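Local coordinates for major pilin protein fimA (Silicibacter pomeroyi, PDB 2IMH) that is of unknown function but belongs to the DUF1028 family and has a layered alpha/beta fold probably related to that of the Ntn hydrolases, at residues Thr4-Leu8 and Val127-Met131; Ile7-Asp11 and Phe142-Leu146; Asn103-Lys107 and Gly119-Asn125; Leu163-Met168 and Leu180-Pro186. All coordinates share one frame; numbering follows the deposited sequence.

Contact 1: Thr4-Leu8 and Val127-Met131; sequences TFSIL and VLGAM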
loop_
_atom_site.group_PDB
_atom_site.type_symbol
_atom_site.label_atom_id
_atom_site.label_comp_id
_atom_site.label_asym_id
_atom_site.label_seq_id
_atom_site.Cartn_x
_atom_site.Cartn_y
_atom_site.Cartn_z
ATOM N N THR A 4 10.694 -7.944 3.674
ATOM C CA THR A 4 9.434 -7.396 3.141
ATOM C C THR A 4 8.599 -6.775 4.235
ATOM O O THR A 4 8.354 -7.407 5.265
ATOM C CB THR A 4 8.554 -8.508 2.519
ATOM O OG1 THR A 4 9.275 -9.169 1.472
ATOM C CG2 THR A 4 7.236 -7.930 1.958
ATOM N N PHE A 5 8.138 -5.543 4.024
ATOM C CA PHE A 5 7.136 -4.976 4.930
ATOM C C PHE A 5 6.172 -4.109 4.153
ATOM O O PHE A 5 6.552 -3.508 3.143
ATOM C CB PHE A 5 7.743 -4.221 6.132
ATOM C CG PHE A 5 8.880 -3.304 5.784
ATOM C CD1 PHE A 5 8.650 -2.053 5.185
ATOM C CD2 PHE A 5 10.193 -3.664 6.101
ATOM C CE1 PHE A 5 9.715 -1.191 4.905
ATOM C CE2 PHE A 5 11.258 -2.827 5.813
ATOM C CZ PHE A 5 11.020 -1.576 5.209
ATOM N N SER A 6 4.916 -4.109 4.586
ATOM C CA SER A 6 3.870 -3.305 3.930
ATOM C C SER A 6 2.879 -2.751 4.941
ATOM O O SER A 6 2.682 -3.314 6.023
ATOM C CB SER A 6 3.137 -4.118 2.867
ATOM O OG SER A 6 2.403 -5.195 3.428
ATOM N N ILE A 7 2.265 -1.633 4.591
ATOM C CA ILE A 7 1.280 -1.033 5.471
ATOM C C ILE A 7 0.092 -0.643 4.615
ATOM O O ILE A 7 0.286 -0.146 3.514
ATOM C CB ILE A 7 1.837 0.195 6.227
ATOM C CG1 ILE A 7 0.804 0.724 7.226
ATOM C CG2 ILE A 7 2.382 1.278 5.268
ATOM C CD1 ILE A 7 1.416 1.510 8.341
ATOM N N LEU A 8 -1.107 -0.962 5.095
ATOM C CA LEU A 8 -2.369 -0.501 4.483
ATOM C C LEU A 8 -3.039 0.437 5.466
ATOM O O LEU A 8 -3.025 0.187 6.672
ATOM C CB LEU A 8 -3.306 -1.665 4.178
ATOM C CG LEU A 8 -2.716 -2.839 3.384
ATOM C CD1 LEU A 8 -3.714 -4.006 3.277
ATOM C CD2 LEU A 8 -2.242 -2.362 2.017
ATOM N N VAL A 127 10.284 -4.171 13.956
ATOM C CA VAL A 127 10.152 -3.586 12.620
ATOM C C VAL A 127 8.696 -3.169 12.378
ATOM O O VAL A 127 8.433 -2.021 12.000
ATOM C CB VAL A 127 10.695 -4.533 11.502
ATOM C CG1 VAL A 127 10.358 -3.988 10.120
ATOM C CG2 VAL A 127 12.210 -4.690 11.632
ATOM N N LEU A 128 7.758 -4.077 12.648
ATOM C CA LEU A 128 6.335 -3.764 12.440
ATOM C C LEU A 128 5.794 -2.819 13.506
ATOM O O LEU A 128 4.962 -1.957 13.219
ATOM C CB LEU A 128 5.495 -5.040 12.341
ATOM C CG LEU A 128 5.897 -5.960 11.181
ATOM C CD1 LEU A 128 5.072 -7.224 11.221
ATOM C CD2 LEU A 128 5.773 -5.279 9.799
ATOM N N GLY A 129 6.250 -2.998 14.744
ATOM C CA GLY A 129 5.920 -2.068 15.821
ATOM C C GLY A 129 6.363 -0.650 15.481
ATOM O O GLY A 129 5.582 0.297 15.640
ATOM N N ALA A 130 7.603 -0.503 15.003
ATOM C CA ALA A 130 8.148 0.825 14.676
ATOM C C ALA A 130 7.389 1.427 13.499
ATOM O O ALA A 130 7.076 2.625 13.493
ATOM C CB ALA A 130 9.645 0.756 14.354
HETATM N N MSE A 131 7.086 0.588 12.511
HETATM C CA MSE A 131 6.290 1.009 11.357
HETATM C C MSE A 131 4.941 1.588 11.799
HETATM O O MSE A 131 4.531 2.666 11.369
HETATM C CB MSE A 131 6.051 -0.203 10.456
HETATM C CG MSE A 131 5.400 0.139 9.149
HETATM SE SE MSE A 131 5.280 -1.455 8.062
HETATM C CE MSE A 131 5.597 -0.561 6.348
#
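F5 and I7 look across at L128 and M131, the axes of the short segments 4-8 and 127-131 passing 9.9 Å apart at 32°, so that strand and helix run in roughly the same direction. The gap is bridged chiefly by M131, a selenomethionine. Its chain is extended from CB to SE and bends at the last torsion, where CE touches the strand. There CE sits 3.6 Å from CD1 of F5 and 3.8 Å from CB of I7, wedged between two side chains on the same face of the sheet, with the peptide carbon of S6 beneath it. SE itself makes a Met-aromatic contact, 5.4 Å from the centroid of the F5 ring and 54° off its normal, an oblique approach. F5 can meet the helix in this way because its CG lies between the backbone N and carbonyl carbon (chi1 45°). The ring thereby also receives V127, whose CG1 comes within 4.0 Å of CD2 of F5, the two side chains crossing at about a right angle. Looser again is L128, whose CD2 stops 4.3 Å from CB of F5. On the far face of the strand, S6 turns from the helix and its OG bonds to Q45 of the second sheet, while L150 of helix 142-155 adds a further neighbour to F5. With no hydrogen bond joining the two segments, cohesion is probably dispersive and hydrophobic, with the polarisable selenium and its methyl packed between an aromatic ring and a branched aliphatic chain in a buried setting.

Contact 2: Ile7-Asp11 and Phe142-Leu146; sequences ILAHD and FERRL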
loop_
_atom_site.group_PDB
_atom_site.type_symbol
_atom_site.label_atom_id
_atom_site.label_comp_id
_atom_site.label_asym_id
_atom_site.label_seq_id
_atom_site.Cartn_x
_atom_site.Cartn_y
_atom_site.Cartn_z
ATOM N N ILE A 7 2.265 -1.633 4.591
ATOM C CA ILE A 7 1.280 -1.033 5.471
ATOM C C ILE A 7 0.092 -0.643 4.615
ATOM O O ILE A 7 0.286 -0.146 3.514
ATOM C CB ILE A 7 1.837 0.195 6.227
ATOM C CG1 ILE A 7 0.804 0.724 7.226
ATOM C CG2 ILE A 7 2.382 1.278 5.268
ATOM C CD1 ILE A 7 1.416 1.510 8.341
ATOM N N LEU A 8 -1.107 -0.962 5.095
ATOM C CA LEU A 8 -2.369 -0.501 4.483
ATOM C C LEU A 8 -3.039 0.437 5.466
ATOM O O LEU A 8 -3.025 0.187 6.672
ATOM C CB LEU A 8 -3.306 -1.665 4.178
ATOM C CG LEU A 8 -2.716 -2.839 3.384
ATOM C CD1 LEU A 8 -3.714 -4.006 3.277
ATOM C CD2 LEU A 8 -2.242 -2.362 2.017
ATOM N N ALA A 9 -3.661 1.499 4.962
ATOM C CA ALA A 9 -4.335 2.426 5.867
ATOM C C ALA A 9 -5.480 3.150 5.193
ATOM O O ALA A 9 -5.499 3.292 3.976
ATOM C CB ALA A 9 -3.338 3.455 6.422
ATOM N N HIS A 10 -6.415 3.603 6.028
ATOM C CA HIS A 10 -7.542 4.449 5.648
ATOM C C HIS A 10 -7.284 5.842 6.236
ATOM O O HIS A 10 -6.755 5.967 7.352
ATOM C CB HIS A 10 -8.832 3.792 6.207
ATOM C CG HIS A 10 -10.038 4.684 6.272
ATOM N ND1 HIS A 10 -10.517 5.386 5.186
ATOM C CD2 HIS A 10 -10.930 4.888 7.274
ATOM C CE1 HIS A 10 -11.614 6.042 5.536
ATOM N NE2 HIS A 10 -11.886 5.751 6.793
ATOM N N ASP A 11 -7.614 6.880 5.471
ATOM C CA ASP A 11 -7.493 8.258 5.935
ATOM C C ASP A 11 -8.912 8.775 6.219
ATOM O O ASP A 11 -9.599 9.212 5.300
ATOM C CB ASP A 11 -6.833 9.111 4.854
ATOM C CG ASP A 11 -6.622 10.555 5.286
ATOM O OD1 ASP A 11 -6.262 10.785 6.448
ATOM O OD2 ASP A 11 -6.811 11.456 4.444
ATOM N N PHE A 142 -1.557 12.289 4.819
ATOM C CA PHE A 142 -1.690 10.824 4.719
ATOM C C PHE A 142 -0.507 10.171 4.009
ATOM O O PHE A 142 0.093 9.224 4.525
ATOM C CB PHE A 142 -2.998 10.509 3.998
ATOM C CG PHE A 142 -3.310 9.041 3.848
ATOM C CD1 PHE A 142 -3.367 8.200 4.951
ATOM C CD2 PHE A 142 -3.628 8.524 2.608
ATOM C CE1 PHE A 142 -3.706 6.856 4.802
ATOM C CE2 PHE A 142 -3.971 7.178 2.451
ATOM C CZ PHE A 142 -3.994 6.346 3.541
ATOM N N GLU A 143 -0.161 10.688 2.833
ATOM C CA GLU A 143 0.934 10.115 2.034
ATOM C C GLU A 143 2.277 10.142 2.759
ATOM O O GLU A 143 3.056 9.196 2.663
ATOM C CB GLU A 143 1.054 10.862 0.711
ATOM C CG GLU A 143 -0.175 10.719 -0.179
ATOM C CD GLU A 143 -1.322 11.677 0.149
ATOM O OE1 GLU A 143 -1.235 12.479 1.111
ATOM O OE2 GLU A 143 -2.335 11.621 -0.580
ATOM N N ARG A 144 2.544 11.232 3.474
ATOM C CA ARG A 144 3.788 11.369 4.218
ATOM C C ARG A 144 3.813 10.470 5.443
ATOM O O ARG A 144 4.890 10.093 5.903
ATOM C CB ARG A 144 4.047 12.836 4.614
ATOM C CG ARG A 144 4.328 13.751 3.422
ATOM C CD ARG A 144 4.482 15.221 3.883
ATOM N NE ARG A 144 5.750 15.417 4.599
ATOM C CZ ARG A 144 6.069 16.481 5.343
ATOM N NH1 ARG A 144 5.218 17.499 5.492
ATOM N NH2 ARG A 144 7.261 16.527 5.942
ATOM N N ARG A 145 2.631 10.134 5.967
ATOM C CA ARG A 145 2.521 9.183 7.080
ATOM C C ARG A 145 2.941 7.797 6.606
ATOM O O ARG A 145 3.657 7.081 7.308
ATOM C CB ARG A 145 1.088 9.150 7.630
ATOM C CG ARG A 145 0.846 10.142 8.759
ATOM C CD ARG A 145 -0.501 10.833 8.669
ATOM N NE ARG A 145 -1.662 9.942 8.747
ATOM C CZ ARG A 145 -2.876 10.278 8.321
ATOM N NH1 ARG A 145 -3.880 9.425 8.419
ATOM N NH2 ARG A 145 -3.088 11.471 7.782
ATOM N N LEU A 146 2.494 7.434 5.398
ATOM C CA LEU A 146 2.877 6.160 4.788
ATOM C C LEU A 146 4.378 6.122 4.587
ATOM O O LEU A 146 5.034 5.145 4.941
ATOM C CB LEU A 146 2.137 5.937 3.465
ATOM C CG LEU A 146 0.618 5.709 3.556
ATOM C CD1 LEU A 146 0.003 5.782 2.159
ATOM C CD2 LEU A 146 0.271 4.374 4.254
HETATM O O HOH W 1 -5.109 7.104 9.187
#
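I7 opens the contact by meeting L146, its CG2 lying 3.9 Å from CD2 of the leucine. The strand 7-11 and the helix 142-146 run nearly antiparallel, at 159°, so each step along the strand reaches back toward the start of the helix. A9 comes next on the same face. Its CB packs 3.8 Å from CE1 of F142, while its carbonyl oxygen lies at the edge of that ring, near its plane, 3.4 Å from CZ. H10 sends its CB away from the helix, yet its carbonyl takes part through a water that donates to H10 O at 2.7 Å and accepts a weak bond from NH1 of R145. D11 then lies over the aromatic ring: its CB stands 3.7 Å from the F142 centroid and 15° off the normal, a CH-pi contact. With CG anti to the backbone N, D11 carries its carboxylate back toward the CB end of F142, its plane 13° from that of the ring. On the opposite face of the ring lies CD1 of L146, so F142 is held between the strand and its own helix. T14 is the firmer partner of D11, bonded to OD2; OD1 and NH1 of R145 form a salt bridge 3.4 Å long, its hydrogen bond weak, and since that arginine is modelled in two conformers this link and the water bridge are conditional. Here a helical layer packs on one face of an antiparallel sheet, whose other face meets a second sheet, as in the alpha-beta-beta-alpha sandwich of Ntn hydrolase-like proteins.

Contact 3: Asn103-Lys107 and Gly119-Asn125; sequences NQDIK and GNMLGDN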
loop_
_atom_site.group_PDB
_atom_site.type_symbol
_atom_site.label_atom_id
_atom_site.label_comp_id
_atom_site.label_asym_id
_atom_site.label_seq_id
_atom_site.Cartn_x
_atom_site.Cartn_y
_atom_site.Cartn_z
ATOM N N ASN A 103 6.769 -18.862 5.405
ATOM C CA ASN A 103 7.466 -17.596 5.179
ATOM C C ASN A 103 8.671 -17.514 6.112
ATOM O O ASN A 103 8.671 -18.127 7.187
ATOM C CB ASN A 103 6.541 -16.412 5.454
ATOM C CG ASN A 103 5.365 -16.367 4.511
ATOM O OD1 ASN A 103 5.524 -16.130 3.310
ATOM N ND2 ASN A 103 4.177 -16.615 5.042
ATOM N N GLN A 104 9.679 -16.739 5.737
ATOM C CA GLN A 104 10.877 -16.628 6.569
ATOM C C GLN A 104 10.663 -15.762 7.806
ATOM O O GLN A 104 9.997 -14.728 7.743
ATOM C CB GLN A 104 12.045 -16.088 5.746
ATOM C CG GLN A 104 12.457 -17.000 4.587
ATOM C CD GLN A 104 13.249 -18.227 5.041
ATOM O OE1 GLN A 104 13.907 -18.215 6.097
ATOM N NE2 GLN A 104 13.185 -19.299 4.243
ATOM N N ASP A 105 11.232 -16.185 8.937
ATOM C CA ASP A 105 11.210 -15.360 10.139
ATOM C C ASP A 105 12.118 -14.141 9.975
ATOM O O ASP A 105 13.046 -14.187 9.196
ATOM C CB ASP A 105 11.662 -16.170 11.357
ATOM C CG ASP A 105 10.695 -17.279 11.701
ATOM O OD1 ASP A 105 9.470 -17.026 11.712
ATOM O OD2 ASP A 105 11.163 -18.413 11.950
ATOM N N ILE A 106 11.861 -13.050 10.690
ATOM C CA ILE A 106 10.697 -12.877 11.542
ATOM C C ILE A 106 9.491 -12.396 10.693
ATOM O O ILE A 106 9.681 -11.695 9.697
ATOM C CB ILE A 106 11.057 -11.927 12.727
ATOM C CG1 ILE A 106 12.000 -12.668 13.699
ATOM C CG2 ILE A 106 9.804 -11.395 13.429
ATOM C CD1 ILE A 106 12.908 -11.780 14.523
ATOM N N LYS A 107 8.282 -12.836 11.070
ATOM C CA LYS A 107 6.992 -12.527 10.381
ATOM C C LYS A 107 5.992 -12.227 11.538
ATOM O O LYS A 107 6.086 -12.878 12.555
ATOM C CB LYS A 107 6.577 -13.701 9.482
ATOM C CG LYS A 107 6.585 -15.099 10.166
ATOM C CD LYS A 107 6.403 -16.202 9.148
ATOM C CE LYS A 107 6.387 -17.595 9.776
ATOM N NZ LYS A 107 7.762 -18.185 9.861
ATOM N N GLY A 119 4.667 -8.190 7.485
ATOM C CA GLY A 119 5.958 -8.370 6.854
ATOM C C GLY A 119 6.527 -9.738 7.122
ATOM O O GLY A 119 5.968 -10.503 7.912
ATOM N N ASN A 120 7.640 -10.035 6.457
ATOM C CA ASN A 120 8.336 -11.296 6.672
ATOM C C ASN A 120 9.820 -11.121 6.364
ATOM O O ASN A 120 10.237 -10.101 5.794
ATOM C CB ASN A 120 7.718 -12.445 5.857
ATOM C CG ASN A 120 7.782 -12.202 4.345
ATOM O OD1 ASN A 120 8.737 -12.615 3.684
ATOM N ND2 ASN A 120 6.762 -11.535 3.798
HETATM N N MSE A 121 10.618 -12.111 6.762
HETATM C CA MSE A 121 12.073 -11.988 6.692
HETATM C C MSE A 121 12.566 -10.708 7.400
HETATM O O MSE A 121 13.499 -10.045 6.934
HETATM C CB MSE A 121 12.535 -12.051 5.226
HETATM C CG MSE A 121 14.041 -12.132 5.012
HETATM SE SE MSE A 121 14.862 -13.646 5.919
HETATM C CE MSE A 121 15.566 -12.745 7.499
ATOM N N LEU A 122 11.933 -10.370 8.521
ATOM C CA LEU A 122 12.269 -9.192 9.292
ATOM C C LEU A 122 13.386 -9.516 10.282
ATOM O O LEU A 122 13.548 -10.673 10.704
ATOM C CB LEU A 122 11.038 -8.718 10.063
ATOM C CG LEU A 122 9.748 -8.475 9.264
ATOM C CD1 LEU A 122 8.586 -8.228 10.208
ATOM C CD2 LEU A 122 9.914 -7.294 8.298
ATOM N N GLY A 123 14.137 -8.491 10.672
ATOM C CA GLY A 123 15.215 -8.682 11.652
ATOM C C GLY A 123 14.738 -8.739 13.094
ATOM O O GLY A 123 15.422 -9.295 13.956
ATOM N N ASP A 124 13.568 -8.167 13.358
ATOM C CA ASP A 124 13.024 -8.041 14.716
ATOM C C ASP A 124 11.534 -7.810 14.684
ATOM O O ASP A 124 11.023 -7.247 13.715
ATOM C CB ASP A 124 13.662 -6.841 15.429
ATOM C CG ASP A 124 14.805 -7.240 16.330
ATOM O OD1 ASP A 124 14.648 -8.215 17.117
ATOM O OD2 ASP A 124 15.859 -6.564 16.260
ATOM N N ASN A 125 10.835 -8.207 15.753
ATOM C CA ASN A 125 9.430 -7.819 15.922
ATOM C C ASN A 125 9.246 -6.337 15.750
ATOM O O ASN A 125 8.268 -5.881 15.136
ATOM C CB ASN A 125 8.921 -8.178 17.313
ATOM C CG ASN A 125 8.502 -9.621 17.418
ATOM O OD1 ASN A 125 8.521 -10.367 16.428
ATOM N ND2 ASN A 125 8.107 -10.026 18.621
HETATM O O HOH W 2 9.449 -15.260 3.305
#
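I106 and L122 hold each other by a reciprocal pair of backbone bonds: I106 N to L122 O and L122 N to I106 O, each 2.9 Å, each meeting the acceptor in the carbonyl plane on a lone pair. A third bond runs from M121 N to Q104 O, also 2.9 Å, but here the donor stands above the carbonyl plane, 47° out of it. The peptide bond between D105 and I106 is cis, and the bend is braced within 103-107 by K107, whose NZ bonds to N103 O and forms a salt bridge with D105 OD1, both at 2.8 Å. A water ties Q104 N to N120 OD1, while ND2 of N120 bonds to Q85. Packing is spread around these links. I106 reaches along the following loop, its CD1 lying 3.6 Å from G123 O and its CG2 3.4 Å from N125 OD1. L122 sets its CB 4.2 Å from CB of I106 and turns its end to V127 and L128 of helix 126-137. M121 and L122 together face the single residue I106, and M121 has the left-handed backbone (phi 53°) expected at the first position: this is a G1 beta bulge, here where strand 115-120 gives way to loop.

Contact 4: Leu163-Met168 and Leu180-Pro186; sequences LLSAAM and LRIDYHP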
loop_
_atom_site.group_PDB
_atom_site.type_symbol
_atom_site.label_atom_id
_atom_site.label_comp_id
_atom_site.label_asym_id
_atom_site.label_seq_id
_atom_site.Cartn_x
_atom_site.Cartn_y
_atom_site.Cartn_z
ATOM N N LEU A 163 17.175 -2.744 1.067
ATOM C CA LEU A 163 15.981 -2.745 0.245
ATOM C C LEU A 163 16.341 -2.388 -1.194
ATOM O O LEU A 163 17.261 -1.597 -1.414
ATOM C CB LEU A 163 14.983 -1.719 0.790
ATOM C CG LEU A 163 14.437 -1.981 2.202
ATOM C CD1 LEU A 163 13.702 -0.768 2.750
ATOM C CD2 LEU A 163 13.527 -3.198 2.218
ATOM N N LEU A 164 15.603 -2.950 -2.153
ATOM C CA LEU A 164 15.834 -2.666 -3.570
ATOM C C LEU A 164 14.627 -2.027 -4.265
ATOM O O LEU A 164 14.784 -1.434 -5.344
ATOM C CB LEU A 164 16.251 -3.928 -4.343
ATOM C CG LEU A 164 17.610 -4.548 -4.010
ATOM C CD1 LEU A 164 17.813 -5.779 -4.905
ATOM C CD2 LEU A 164 18.737 -3.500 -4.179
ATOM N N SER A 165 13.438 -2.144 -3.670
ATOM C CA SER A 165 12.240 -1.504 -4.268
ATOM C C SER A 165 11.278 -0.970 -3.215
ATOM O O SER A 165 11.239 -1.451 -2.074
ATOM C CB SER A 165 11.533 -2.458 -5.232
ATOM O OG SER A 165 10.924 -3.562 -4.549
ATOM N N ALA A 166 10.504 0.034 -3.596
ATOM C CA ALA A 166 9.517 0.632 -2.703
ATOM C C ALA A 166 8.372 1.137 -3.561
ATOM O O ALA A 166 8.559 1.431 -4.751
ATOM C CB ALA A 166 10.133 1.798 -1.909
ATOM N N ALA A 167 7.179 1.218 -2.970
ATOM C CA ALA A 167 6.022 1.733 -3.684
ATOM C C ALA A 167 4.967 2.295 -2.749
ATOM O O ALA A 167 4.927 1.966 -1.552
ATOM C CB ALA A 167 5.404 0.650 -4.538
HETATM N N MSE A 168 4.085 3.095 -3.341
HETATM C CA MSE A 168 2.921 3.619 -2.643
HETATM C C MSE A 168 1.749 3.602 -3.604
HETATM O O MSE A 168 1.929 3.726 -4.823
HETATM C CB MSE A 168 3.161 5.055 -2.159
HETATM C CG MSE A 168 2.117 5.569 -1.169
HETATM SE SE MSE A 168 2.731 7.148 -0.179
HETATM C CE MSE A 168 4.221 6.270 0.704
ATOM N N LEU A 180 2.906 5.119 -7.276
ATOM C CA LEU A 180 4.303 5.555 -7.337
ATOM C C LEU A 180 5.180 4.356 -7.062
ATOM O O LEU A 180 5.106 3.758 -5.970
ATOM C CB LEU A 180 4.583 6.645 -6.297
ATOM C CG LEU A 180 3.652 7.863 -6.396
ATOM C CD1 LEU A 180 3.899 8.852 -5.256
ATOM C CD2 LEU A 180 3.725 8.527 -7.766
ATOM N N ARG A 181 6.001 4.006 -8.048
ATOM C CA ARG A 181 6.831 2.809 -7.952
ATOM C C ARG A 181 8.291 3.086 -8.220
ATOM O O ARG A 181 8.641 3.726 -9.218
ATOM C CB ARG A 181 6.308 1.718 -8.889
ATOM C CG ARG A 181 5.084 1.010 -8.293
ATOM C CD ARG A 181 4.431 0.065 -9.250
ATOM N NE ARG A 181 5.357 -0.882 -9.868
ATOM C CZ ARG A 181 4.951 -1.820 -10.721
ATOM N NH1 ARG A 181 3.654 -1.930 -11.000
ATOM N NH2 ARG A 181 5.822 -2.642 -11.282
ATOM N N ILE A 182 9.126 2.637 -7.289
ATOM C CA ILE A 182 10.558 2.479 -7.518
ATOM C C ILE A 182 10.794 0.980 -7.592
ATOM O O ILE A 182 10.801 0.295 -6.566
ATOM C CB ILE A 182 11.395 3.095 -6.360
ATOM C CG1 ILE A 182 11.009 4.572 -6.104
ATOM C CG2 ILE A 182 12.895 2.950 -6.638
ATOM C CD1 ILE A 182 11.242 5.512 -7.284
ATOM N N ASP A 183 10.931 0.454 -8.808
ATOM C CA ASP A 183 10.971 -1.008 -8.981
ATOM C C ASP A 183 12.373 -1.571 -8.753
ATOM O O ASP A 183 12.541 -2.779 -8.519
ATOM C CB ASP A 183 10.466 -1.398 -10.375
ATOM C CG ASP A 183 8.941 -1.427 -10.466
ATOM O OD1 ASP A 183 8.240 -1.189 -9.445
ATOM O OD2 ASP A 183 8.447 -1.671 -11.592
ATOM N N TYR A 184 13.369 -0.694 -8.833
ATOM C CA TYR A 184 14.747 -1.035 -8.463
ATOM C C TYR A 184 15.535 0.234 -8.157
ATOM O O TYR A 184 15.498 1.213 -8.923
ATOM C CB TYR A 184 15.451 -1.828 -9.577
ATOM C CG TYR A 184 16.943 -1.931 -9.332
ATOM C CD1 TYR A 184 17.457 -2.868 -8.430
ATOM C CD2 TYR A 184 17.836 -1.058 -9.971
ATOM C CE1 TYR A 184 18.825 -2.954 -8.188
ATOM C CE2 TYR A 184 19.215 -1.133 -9.729
ATOM C CZ TYR A 184 19.694 -2.080 -8.834
ATOM O OH TYR A 184 21.055 -2.174 -8.585
ATOM N N HIS A 185 16.235 0.226 -7.030
ATOM C CA HIS A 185 17.237 1.254 -6.742
ATOM C C HIS A 185 18.339 0.552 -5.969
ATOM O O HIS A 185 18.029 -0.226 -5.069
ATOM C CB HIS A 185 16.644 2.404 -5.910
ATOM C CG HIS A 185 17.554 3.590 -5.782
ATOM N ND1 HIS A 185 18.576 3.655 -4.856
ATOM C CD2 HIS A 185 17.586 4.763 -6.463
ATOM C CE1 HIS A 185 19.197 4.818 -4.973
ATOM N NE2 HIS A 185 18.620 5.506 -5.947
ATOM N N PRO A 186 19.618 0.798 -6.333
ATOM C CA PRO A 186 20.742 0.040 -5.764
ATOM C C PRO A 186 20.955 0.211 -4.257
ATOM O O PRO A 186 21.480 -0.711 -3.600
ATOM C CB PRO A 186 21.960 0.551 -6.560
ATOM C CG PRO A 186 21.562 1.884 -7.067
ATOM C CD PRO A 186 20.072 1.793 -7.320
HETATM O O HOH W 3 19.915 -1.863 -1.459
HETATM O O HOH W 4 7.876 -0.934 -6.742
#
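A166 with I182 and M168 with L180 are the hydrogen-bonded pairs of a regular antiparallel ladder, the tight end of the contact. I182 N reaches A166 O at 2.9 Å, nearly along the C=O axis, and the return bond from A166 N to I182 O measures 3.0 Å. Between them A167 and R181 form a non-hydrogen-bonded pair, its CA atoms nearer each other than in the flanking pairs, with CB of A167 3.8 Å from CG of R181. S165 also presses in, its CB 3.1 Å from I182 O, while its OG turns to S25 O and V28 N. On the solvent side R181, bent at chi3, grips D183 two residues on, side-on, NE to OD1 at 2.9 Å on the syn lone pair and NH2 to OD2. Beyond I182 the pairing turns irregular: H185 N still bonds to L164 O at 2.8 Å, but at 146° it is less straight. L164 lies across the 184-186 turn, its CD2 3.5 Å from H185 O and 4.0 Å from CE1 of the exposed Y184, oblique to that ring. A water donates to L163 O and P186 O, bridging the segments where direct pairing has ended. L164 and S165 both face T23, a classic beta bulge toward strand 16-23. M168 turns to helix 142-155, whereas L180, on the outermost strand of the sheet within this chain, lies on helix 189-200.

Contacts 1 and 2 form the buried pair: both lay a helix on strand 4-11, share I7, and rely mainly on apolar and aromatic packing, with a conditional polar fringe in contact 2. Contacts 3 and 4 are only partly buried and rest on backbone hydrogen bonds; each carries a salt bridge within one segment and a bulged strand. All four reach the six-stranded sheet. A probable hydrogen bond between T4 O and N120 N ties contact 1 to contact 3, F5 of contact 1 touches L163 of contact 4, and L146 of contact 2 meets M168 of contact 4. Side-chain packing thus dominates beneath the helices, and main-chain pairing where strands or their loops meet one another.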